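Local coordinates for protein metallo-carboxypeptidase (PDB 4A39) that probably removes C-terminal residues from peptides or proteins as a zinc-dependent metallocarboxypeptidase of the M14 family, resembling the mammalian cytosolic carboxypeptidases, at residues S31-I36 with T63-T68; E57-A62 with S116-A121; E287-Y292 with G325-A330. All coordinates share one frame; numbering follows the deposited sequence.

Contacts 1 and 2 belong to the N-terminal beta-rich domain and reach the same mixed sheet; contact 3 lies in the zinc carboxypeptidase domain, its centre about 49 Å from either. The first two touch, through His-65 against Met-59 and Phe-67 against Phe-120, so their inner sides share one hydrophobic core while their outer sides carry charged residues. Contact 1 is the most strand-like, with three backbone bonds and aliphatic-aromatic packing. Contact 2, beyond the end of a strand pairing, relies on one backbone bond and a folded methionine. Contact 3 joins two loops without a regular strand, using glycines, small side chains and a bridging water. All three are partly buried.

Contact 1: S31-I36 with T63-T68; sequences SDPRRI and TEHCFT
Ile-36 and Phe-67 form a parallel beta bridge where strand 36-39 joins strand 65-69 in the mixed sheet of the N-terminal domain, just after a type I turn from Asp-32 to Arg-35. The backbone of Ile-36 brackets Phe-67: its N donates to Cys-66 O (3.1 Å), and its O accepts a weak bond from Thr-68 N. The isoleucine side chain runs alongside the phenylalanine, pointing the same way. Its CB and CG1 lie 3.4 and 3.7 Å from Cys-66 O. CG2 meets Phe-67 CD2 at 3.6 Å, while the extended bond beyond CG1 (chi2 167°) lays CD1 over one face of the Phe-67 ring. This CH-pi contact places CD1 3.7 Å from the ring centroid; CD1 also reaches the edge of His-65, 3.9 Å from ND1. A branched aliphatic residue suits the site because both its arms lie against the Phe-67 ring, an aromatic surface that Phe-109 and Phe-120 extend. Pro-33 lays its CB over a face of the His-65 ring. On the outer side, Arg-34 NE makes a long salt bridge with Glu-64 OE1 (3.7 Å). At the turn, Cys-66 N donates to Pro-33 O at 2.7 Å, in the carbonyl plane.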
loop_
_atom_site.group_PDB
_atom_site.type_symbol
_atom_site.label_atom_id
_atom_site.label_comp_id
_atom_site.label_asym_id
_atom_site.label_seq_id
_atom_site.Cartn_x
_atom_site.Cartn_y
_atom_site.Cartn_z
ATOM N N SER A 31 -16.987 -10.980 -26.896
ATOM C CA SER A 31 -17.433 -10.915 -28.286
ATOM C C SER A 31 -18.371 -9.745 -28.584
ATOM O O SER A 31 -18.501 -9.333 -29.736
ATOM C CB SER A 31 -18.127 -12.225 -28.671
ATOM O OG SER A 31 -19.268 -12.446 -27.862
ATOM N N ASP A 32 -19.023 -9.226 -27.553
ATOM C CA ASP A 32 -19.963 -8.115 -27.697
ATOM C C ASP A 32 -19.480 -6.956 -26.815
ATOM O O ASP A 32 -19.440 -7.082 -25.604
ATOM C CB ASP A 32 -21.353 -8.580 -27.242
ATOM C CG ASP A 32 -22.421 -7.518 -27.394
ATOM O OD1 ASP A 32 -22.085 -6.335 -27.589
ATOM O OD2 ASP A 32 -23.613 -7.885 -27.311
ATOM N N PRO A 33 -19.091 -5.830 -27.435
ATOM C CA PRO A 33 -18.597 -4.665 -26.689
ATOM C C PRO A 33 -19.486 -4.168 -25.541
ATOM O O PRO A 33 -18.976 -3.606 -24.571
ATOM C CB PRO A 33 -18.426 -3.602 -27.773
ATOM C CG PRO A 33 -18.082 -4.418 -28.981
ATOM C CD PRO A 33 -19.079 -5.548 -28.880
ATOM N N ARG A 34 -20.801 -4.365 -25.649
ATOM C CA ARG A 34 -21.695 -3.909 -24.591
ATOM C C ARG A 34 -22.037 -5.028 -23.606
ATOM O O ARG A 34 -22.867 -4.848 -22.708
ATOM C CB ARG A 34 -22.988 -3.341 -25.207
ATOM C CG ARG A 34 -22.750 -2.180 -26.184
ATOM C CD ARG A 34 -24.054 -1.531 -26.670
ATOM N NE ARG A 34 -24.761 -0.828 -25.602
ATOM C CZ ARG A 34 -25.933 -1.208 -25.103
ATOM N NH1 ARG A 34 -26.539 -2.289 -25.575
ATOM N NH2 ARG A 34 -26.502 -0.505 -24.133
ATOM N N ARG A 35 -21.395 -6.180 -23.772
ATOM C CA ARG A 35 -21.626 -7.334 -22.903
ATOM C C ARG A 35 -20.330 -8.052 -22.543
ATOM O O ARG A 35 -20.280 -9.284 -22.534
ATOM C CB ARG A 35 -22.588 -8.323 -23.588
ATOM C CG ARG A 35 -23.953 -7.730 -23.965
ATOM C CD ARG A 35 -24.884 -7.653 -22.758
ATOM N NE ARG A 35 -26.230 -7.192 -23.100
ATOM C CZ ARG A 35 -26.582 -5.916 -23.233
ATOM N NH1 ARG A 35 -25.694 -4.949 -23.048
ATOM N NH2 ARG A 35 -27.832 -5.609 -23.545
ATOM N N ILE A 36 -19.272 -7.306 -22.258
ATOM C CA ILE A 36 -17.986 -7.901 -21.904
ATOM C C ILE A 36 -18.093 -8.492 -20.494
ATOM O O ILE A 36 -18.399 -7.781 -19.542
ATOM C CB ILE A 36 -16.870 -6.843 -21.961
ATOM C CG1 ILE A 36 -16.822 -6.236 -23.367
ATOM C CG2 ILE A 36 -15.518 -7.473 -21.613
ATOM C CD1 ILE A 36 -15.975 -4.981 -23.474
ATOM N N THR A 63 -17.053 3.507 -30.125
ATOM C CA THR A 63 -17.845 2.383 -29.649
ATOM C C THR A 63 -17.859 2.304 -28.127
ATOM O O THR A 63 -16.807 2.285 -27.485
ATOM C CB THR A 63 -17.279 1.060 -30.217
ATOM O OG1 THR A 63 -17.375 1.079 -31.647
ATOM C CG2 THR A 63 -18.048 -0.141 -29.674
ATOM N N GLU A 64 -19.054 2.263 -27.551
ATOM C CA GLU A 64 -19.181 2.162 -26.106
ATOM C C GLU A 64 -18.892 0.731 -25.671
ATOM O O GLU A 64 -19.462 -0.215 -26.209
ATOM C CB GLU A 64 -20.590 2.552 -25.656
ATOM C CG GLU A 64 -20.864 2.277 -24.183
ATOM C CD GLU A 64 -22.246 2.725 -23.748
ATOM O OE1 GLU A 64 -23.242 2.305 -24.379
ATOM O OE2 GLU A 64 -22.335 3.497 -22.770
ATOM N N HIS A 65 -17.990 0.581 -24.706
ATOM C CA HIS A 65 -17.652 -0.739 -24.182
ATOM C C HIS A 65 -18.158 -0.824 -22.754
ATOM O O HIS A 65 -17.910 0.069 -21.941
ATOM C CB HIS A 65 -16.140 -0.969 -24.222
ATOM C CG HIS A 65 -15.590 -1.064 -25.609
ATOM N ND1 HIS A 65 -15.005 -2.208 -26.108
ATOM C CD2 HIS A 65 -15.583 -0.166 -26.622
ATOM C CE1 HIS A 65 -14.665 -2.012 -27.369
ATOM N NE2 HIS A 65 -15.005 -0.781 -27.706
ATOM N N CYS A 66 -18.884 -1.897 -22.460
ATOM C CA CYS A 66 -19.456 -2.101 -21.139
ATOM C C CYS A 66 -18.892 -3.369 -20.522
ATOM O O CYS A 66 -19.097 -4.469 -21.038
ATOM C CB CYS A 66 -20.972 -2.193 -21.258
ATOM S SG CYS A 66 -21.632 -0.758 -22.109
ATOM N N PHE A 67 -18.187 -3.198 -19.409
ATOM C CA PHE A 67 -17.548 -4.305 -18.706
ATOM C C PHE A 67 -18.279 -4.714 -17.436
ATOM O O PHE A 67 -18.905 -3.884 -16.773
ATOM C CB PHE A 67 -16.118 -3.912 -18.320
ATOM C CG PHE A 67 -15.240 -3.562 -19.487
ATOM C CD1 PHE A 67 -15.275 -2.284 -20.044
ATOM C CD2 PHE A 67 -14.369 -4.506 -20.024
ATOM C CE1 PHE A 67 -14.451 -1.949 -21.116
ATOM C CE2 PHE A 67 -13.538 -4.182 -21.100
ATOM C CZ PHE A 67 -13.579 -2.899 -21.648
ATOM N N THR A 68 -18.182 -5.998 -17.102
ATOM C CA THR A 68 -18.784 -6.529 -15.888
ATOM C C THR A 68 -17.866 -7.557 -15.239
ATOM O O THR A 68 -17.416 -8.493 -15.897
ATOM C CB THR A 68 -20.135 -7.237 -16.154
ATOM O OG1 THR A 68 -21.098 -6.289 -16.630
ATOM C CG2 THR A 68 -20.653 -7.881 -14.861
HETATM O O HOH W 1 -20.935 -6.512 -19.241
#

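Contact 2: E57-A62 with S116-A121; sequences EGMAPA and SEVRFA
Met-59 meets Val-118 where the chain leaves strand 53-57, which pairs antiparallel with strand 118-121 in the N-terminal sheet. The methionine owes its reach to its torsions. CG stands beside the backbone N, the next bond is extended, and a bend at the sulfur (chi3 -73°) turns CE toward the neighbouring strand. There CE presses on Val-118 CG1 at 3.4 Å, a tight fit, and the two side chains cross at about a right angle. CG1 of the valine occupies the position between backbone N and carbonyl carbon (chi1 72°), with SD of Met-59 4.0 Å from it. An unbranched, flexible thioether suits this place because it can fold around the strand end, and Pro-113 covers it further. The same side chain curls round the carbonyl of Ser-116, with CE 3.5 Å from Ser-116 O.

That oxygen accepts Met-59 N at 3.0 Å, in the carbonyl plane and on a lone pair. Gly-58, just before, has a positive phi (73°), a conformation glycine adopts easily, and it turns the chain so that the next N-H faces Ser-116. Alongside, Glu-57 and Glu-117 run outward together, the CG of the first 4.3 Å from the CB of the second. Their carboxylates come close as well, OE2 of Glu-57 lying 4.3 Å from OE1 of Glu-117, although Glu-57 has a salt bridge to Arg-17. The chemistry is therefore divided: an apolar, closely fitted inner side, one backbone bond joining the chains, and an acidic outer side where Arg-17 probably eases the repulsion between the two glutamates.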
loop_
_atom_site.group_PDB
_atom_site.type_symbol
_atom_site.label_atom_id
_atom_site.label_comp_id
_atom_site.label_asym_id
_atom_site.label_seq_id
_atom_site.Cartn_x
_atom_site.Cartn_y
_atom_site.Cartn_z
ATOM N N GLU A 57 -7.177 -4.949 -26.145
ATOM C CA GLU A 57 -6.576 -4.517 -27.399
ATOM C C GLU A 57 -7.544 -4.784 -28.545
ATOM O O GLU A 57 -8.441 -5.619 -28.424
ATOM C CB GLU A 57 -5.250 -5.257 -27.636
ATOM C CG GLU A 57 -4.261 -5.108 -26.490
ATOM C CD GLU A 57 -3.010 -5.961 -26.648
ATOM O OE1 GLU A 57 -3.051 -6.983 -27.367
ATOM O OE2 GLU A 57 -1.984 -5.611 -26.024
ATOM N N GLY A 58 -7.370 -4.057 -29.643
ATOM C CA GLY A 58 -8.227 -4.230 -30.805
ATOM C C GLY A 58 -9.641 -3.684 -30.673
ATOM O O GLY A 58 -10.558 -4.166 -31.338
ATOM N N MET A 59 -9.832 -2.676 -29.827
ATOM C CA MET A 59 -11.163 -2.101 -29.650
ATOM C C MET A 59 -11.544 -1.216 -30.830
ATOM O O MET A 59 -10.705 -0.498 -31.380
ATOM C CB MET A 59 -11.228 -1.279 -28.360
ATOM C CG MET A 59 -10.907 -2.058 -27.098
ATOM S SD MET A 59 -11.138 -1.049 -25.622
ATOM C CE MET A 59 -9.739 0.035 -25.743
ATOM N N ALA A 60 -12.815 -1.270 -31.214
ATOM C CA ALA A 60 -13.309 -0.470 -32.330
ATOM C C ALA A 60 -13.506 0.979 -31.897
ATOM O O ALA A 60 -13.784 1.254 -30.731
ATOM C CB ALA A 60 -14.623 -1.050 -32.846
ATOM N N PRO A 61 -13.360 1.928 -32.836
ATOM C CA PRO A 61 -13.523 3.355 -32.536
ATOM C C PRO A 61 -14.982 3.778 -32.403
ATOM O O PRO A 61 -15.878 3.116 -32.929
ATOM C CB PRO A 61 -12.843 4.026 -33.722
ATOM C CG PRO A 61 -13.225 3.110 -34.847
ATOM C CD PRO A 61 -12.977 1.733 -34.246
ATOM N N ALA A 62 -15.206 4.887 -31.699
ATOM C CA ALA A 62 -16.546 5.428 -31.495
ATOM C C ALA A 62 -17.497 4.321 -31.077
ATOM O O ALA A 62 -18.611 4.214 -31.592
ATOM C CB ALA A 62 -17.041 6.088 -32.783
ATOM N N SER A 116 -7.328 2.401 -29.520
ATOM C CA SER A 116 -7.655 0.982 -29.671
ATOM C C SER A 116 -7.256 0.069 -28.502
ATOM O O SER A 116 -7.693 -1.073 -28.420
ATOM C CB SER A 116 -7.079 0.430 -30.973
ATOM O OG SER A 116 -5.670 0.394 -30.901
ATOM N N GLU A 117 -6.426 0.577 -27.593
ATOM C CA GLU A 117 -6.050 -0.243 -26.452
ATOM C C GLU A 117 -6.098 0.535 -25.145
ATOM O O GLU A 117 -5.783 1.729 -25.100
ATOM C CB GLU A 117 -4.673 -0.874 -26.664
ATOM C CG GLU A 117 -3.480 0.053 -26.571
ATOM C CD GLU A 117 -2.169 -0.722 -26.594
ATOM O OE1 GLU A 117 -1.971 -1.532 -27.528
ATOM O OE2 GLU A 117 -1.341 -0.529 -25.678
ATOM N N VAL A 118 -6.502 -0.147 -24.079
ATOM C CA VAL A 118 -6.594 0.478 -22.771
ATOM C C VAL A 118 -6.407 -0.569 -21.678
ATOM O O VAL A 118 -6.648 -1.758 -21.895
ATOM C CB VAL A 118 -7.978 1.157 -22.594
ATOM C CG1 VAL A 118 -9.065 0.101 -22.425
ATOM C CG2 VAL A 118 -7.942 2.104 -21.419
ATOM N N ARG A 119 -5.954 -0.129 -20.508
ATOM C CA ARG A 119 -5.763 -1.023 -19.375
ATOM C C ARG A 119 -6.698 -0.597 -18.243
ATOM O O ARG A 119 -6.996 0.587 -18.101
ATOM C CB ARG A 119 -4.316 -0.965 -18.856
ATOM C CG ARG A 119 -3.233 -1.332 -19.861
ATOM C CD ARG A 119 -2.510 -0.101 -20.413
ATOM N NE ARG A 119 -1.482 -0.491 -21.373
ATOM C CZ ARG A 119 -0.304 -1.006 -21.041
ATOM N NH1 ARG A 119 0.013 -1.183 -19.764
ATOM N NH2 ARG A 119 0.543 -1.376 -21.992
ATOM N N PHE A 120 -7.177 -1.566 -17.466
ATOM C CA PHE A 120 -8.028 -1.289 -16.311
ATOM C C PHE A 120 -7.391 -1.956 -15.102
ATOM O O PHE A 120 -6.792 -3.031 -15.222
ATOM C CB PHE A 120 -9.446 -1.856 -16.487
ATOM C CG PHE A 120 -10.260 -1.163 -17.535
ATOM C CD1 PHE A 120 -11.029 -0.053 -17.205
ATOM C CD2 PHE A 120 -10.279 -1.627 -18.846
ATOM C CE1 PHE A 120 -11.809 0.582 -18.159
ATOM C CE2 PHE A 120 -11.059 -1.000 -19.809
ATOM C CZ PHE A 120 -11.826 0.107 -19.463
ATOM N N ALA A 121 -7.504 -1.314 -13.945
ATOM C CA ALA A 121 -6.951 -1.873 -12.718
ATOM C C ALA A 121 -7.734 -1.382 -11.510
ATOM O O ALA A 121 -8.467 -0.397 -11.596
ATOM C CB ALA A 121 -5.476 -1.504 -12.575
#

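Contact 3: E287-Y292 with G325-A330; sequences EGNPGY and GQANLA
Gly-288 lies against Ala-327 where two loops of the zinc carboxypeptidase domain meet, one leading from strand 282-284 to helix 294-308 and the other from that helix to helix 332-340. The first loop ends in a type I beta turn, Asn-289 to Tyr-292. Glu-287 begins the segment and reaches the partner loop through its backbone: a water donates to Glu-287 O and to Asn-289 O and accepts from Gly-325 N at 2.8 Å. This shared water ties three backbone groups together, while the Glu-287 carboxylate is engaged by Ser-322, whose backbone N bonds OE2.

Next comes Gly-288, whose O accepts the N-H of Ala-327 (2.9 Å), the donor standing 51° out of the carbonyl plane. Glycine suits the spot because its bare alpha carbon leaves room for the alanine methyl, and Ala-327 CB comes within 3.2 Å of Gly-288 C. The Ala-327 side chain is also about 8 Å from the bound (2-guanidinoethylmercapto)succinic acid, so its loop passes near the inhibitor pocket. In this loop Gly-325 has a positive phi of 69°, easily adopted by glycine, and its CA also approaches Gly-288 O.

The CB of Asn-289 points away from the partner loop, yet its amide comes back: with CG beside the backbone N (chi1 -82°), ND2 reaches Ala-327 CB at 3.4 Å and Leu-329 CD2 at 3.7 Å. Gln-338 of helix 332-340 touches both Asn-289 and Leu-329. Pro-290, whose ring fixes phi near the value needed at the second position of the turn, brings CG to 4.1 Å from Gly-325 O. Beyond Gly-291, Tyr-292 N closes the turn by donating to Asn-289 O, and the tyrosine ring lies with Glu-287 CA 3.3 Å above the plane, over its centre.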
loop_
_atom_site.group_PDB
_atom_site.type_symbol
_atom_site.label_atom_id
_atom_site.label_comp_id
_atom_site.label_asym_id
_atom_site.label_seq_id
_atom_site.Cartn_x
_atom_site.Cartn_y
_atom_site.Cartn_z
ATOM N N GLU A 287 -4.121 1.272 20.562
ATOM C CA GLU A 287 -4.868 1.417 21.807
ATOM C C GLU A 287 -5.358 0.119 22.444
ATOM O O GLU A 287 -5.711 0.106 23.625
ATOM C CB GLU A 287 -6.040 2.396 21.626
ATOM C CG GLU A 287 -7.226 1.912 20.798
ATOM C CD GLU A 287 -6.941 1.823 19.311
ATOM O OE1 GLU A 287 -6.072 2.569 18.805
ATOM O OE2 GLU A 287 -7.610 1.015 18.641
ATOM N N GLY A 288 -5.369 -0.967 21.673
ATOM C CA GLY A 288 -5.806 -2.252 22.202
ATOM C C GLY A 288 -4.682 -3.093 22.796
ATOM O O GLY A 288 -4.926 -4.169 23.347
ATOM N N ASN A 289 -3.448 -2.612 22.682
ATOM C CA ASN A 289 -2.290 -3.333 23.212
ATOM C C ASN A 289 -2.264 -3.390 24.735
ATOM O O ASN A 289 -2.516 -2.394 25.406
ATOM C CB ASN A 289 -0.981 -2.669 22.761
ATOM C CG ASN A 289 -0.551 -3.079 21.364
ATOM O OD1 ASN A 289 0.501 -2.639 20.877
ATOM N ND2 ASN A 289 -1.348 -3.916 20.712
ATOM N N PRO A 290 -1.970 -4.568 25.302
ATOM C CA PRO A 290 -1.916 -4.647 26.762
ATOM C C PRO A 290 -0.787 -3.718 27.225
ATOM O O PRO A 290 -0.819 -3.161 28.323
ATOM C CB PRO A 290 -1.596 -6.116 27.009
ATOM C CG PRO A 290 -2.321 -6.796 25.888
ATOM C CD PRO A 290 -1.969 -5.915 24.701
ATOM N N GLY A 291 0.204 -3.542 26.354
ATOM C CA GLY A 291 1.334 -2.685 26.673
ATOM C C GLY A 291 1.124 -1.211 26.368
ATOM O O GLY A 291 2.049 -0.412 26.514
ATOM N N TYR A 292 -0.082 -0.845 25.945
ATOM C CA TYR A 292 -0.396 0.546 25.628
ATOM C C TYR A 292 -0.162 1.390 26.883
ATOM O O TYR A 292 -0.431 0.939 28.001
ATOM C CB TYR A 292 -1.855 0.650 25.175
ATOM C CG TYR A 292 -2.230 1.913 24.426
ATOM C CD1 TYR A 292 -1.553 2.296 23.263
ATOM C CD2 TYR A 292 -3.317 2.680 24.833
ATOM C CE1 TYR A 292 -1.963 3.408 22.523
ATOM C CE2 TYR A 292 -3.733 3.786 24.105
ATOM C CZ TYR A 292 -3.058 4.144 22.951
ATOM O OH TYR A 292 -3.520 5.211 22.211
ATOM N N GLY A 325 -6.720 -3.614 25.962
ATOM C CA GLY A 325 -6.125 -4.939 25.971
ATOM C C GLY A 325 -6.683 -5.976 25.015
ATOM O O GLY A 325 -6.323 -7.150 25.114
ATOM N N GLN A 326 -7.530 -5.566 24.076
ATOM C CA GLN A 326 -8.127 -6.521 23.142
ATOM C C GLN A 326 -7.541 -6.544 21.730
ATOM O O GLN A 326 -8.172 -7.051 20.800
ATOM C CB GLN A 326 -9.637 -6.279 23.058
ATOM C CG GLN A 326 -10.338 -6.349 24.402
ATOM C CD GLN A 326 -10.020 -7.626 25.153
ATOM O OE1 GLN A 326 -10.290 -8.726 24.674
ATOM N NE2 GLN A 326 -9.436 -7.486 26.337
ATOM N N ALA A 327 -6.337 -6.015 21.564
ATOM C CA ALA A 327 -5.716 -5.998 20.248
ATOM C C ALA A 327 -5.259 -7.385 19.813
ATOM O O ALA A 327 -5.046 -8.276 20.640
ATOM C CB ALA A 327 -4.534 -5.038 20.237
ATOM N N ASN A 328 -5.138 -7.558 18.501
ATOM C CA ASN A 328 -4.670 -8.807 17.919
ATOM C C ASN A 328 -3.181 -8.572 17.664
ATOM O O ASN A 328 -2.815 -7.811 16.765
ATOM C CB ASN A 328 -5.394 -9.079 16.596
ATOM C CG ASN A 328 -4.948 -10.373 15.939
ATOM O OD1 ASN A 328 -3.986 -11.005 16.372
ATOM N ND2 ASN A 328 -5.645 -10.770 14.879
ATOM N N LEU A 329 -2.327 -9.203 18.465
ATOM C CA LEU A 329 -0.884 -9.028 18.315
ATOM C C LEU A 329 -0.269 -9.709 17.097
ATOM O O LEU A 329 0.945 -9.665 16.909
ATOM C CB LEU A 329 -0.154 -9.476 19.589
ATOM C CG LEU A 329 -0.271 -8.516 20.780
ATOM C CD1 LEU A 329 0.383 -9.132 22.007
ATOM C CD2 LEU A 329 0.394 -7.184 20.439
ATOM N N ALA A 330 -1.101 -10.327 16.265
ATOM C CA ALA A 330 -0.610 -10.983 15.057
ATOM C C ALA A 330 -0.354 -9.931 13.976
ATOM O O ALA A 330 0.353 -10.191 13.002
ATOM C CB ALA A 330 -1.621 -12.009 14.561
HETATM O O HOH W 2 -5.004 -1.443 25.742
#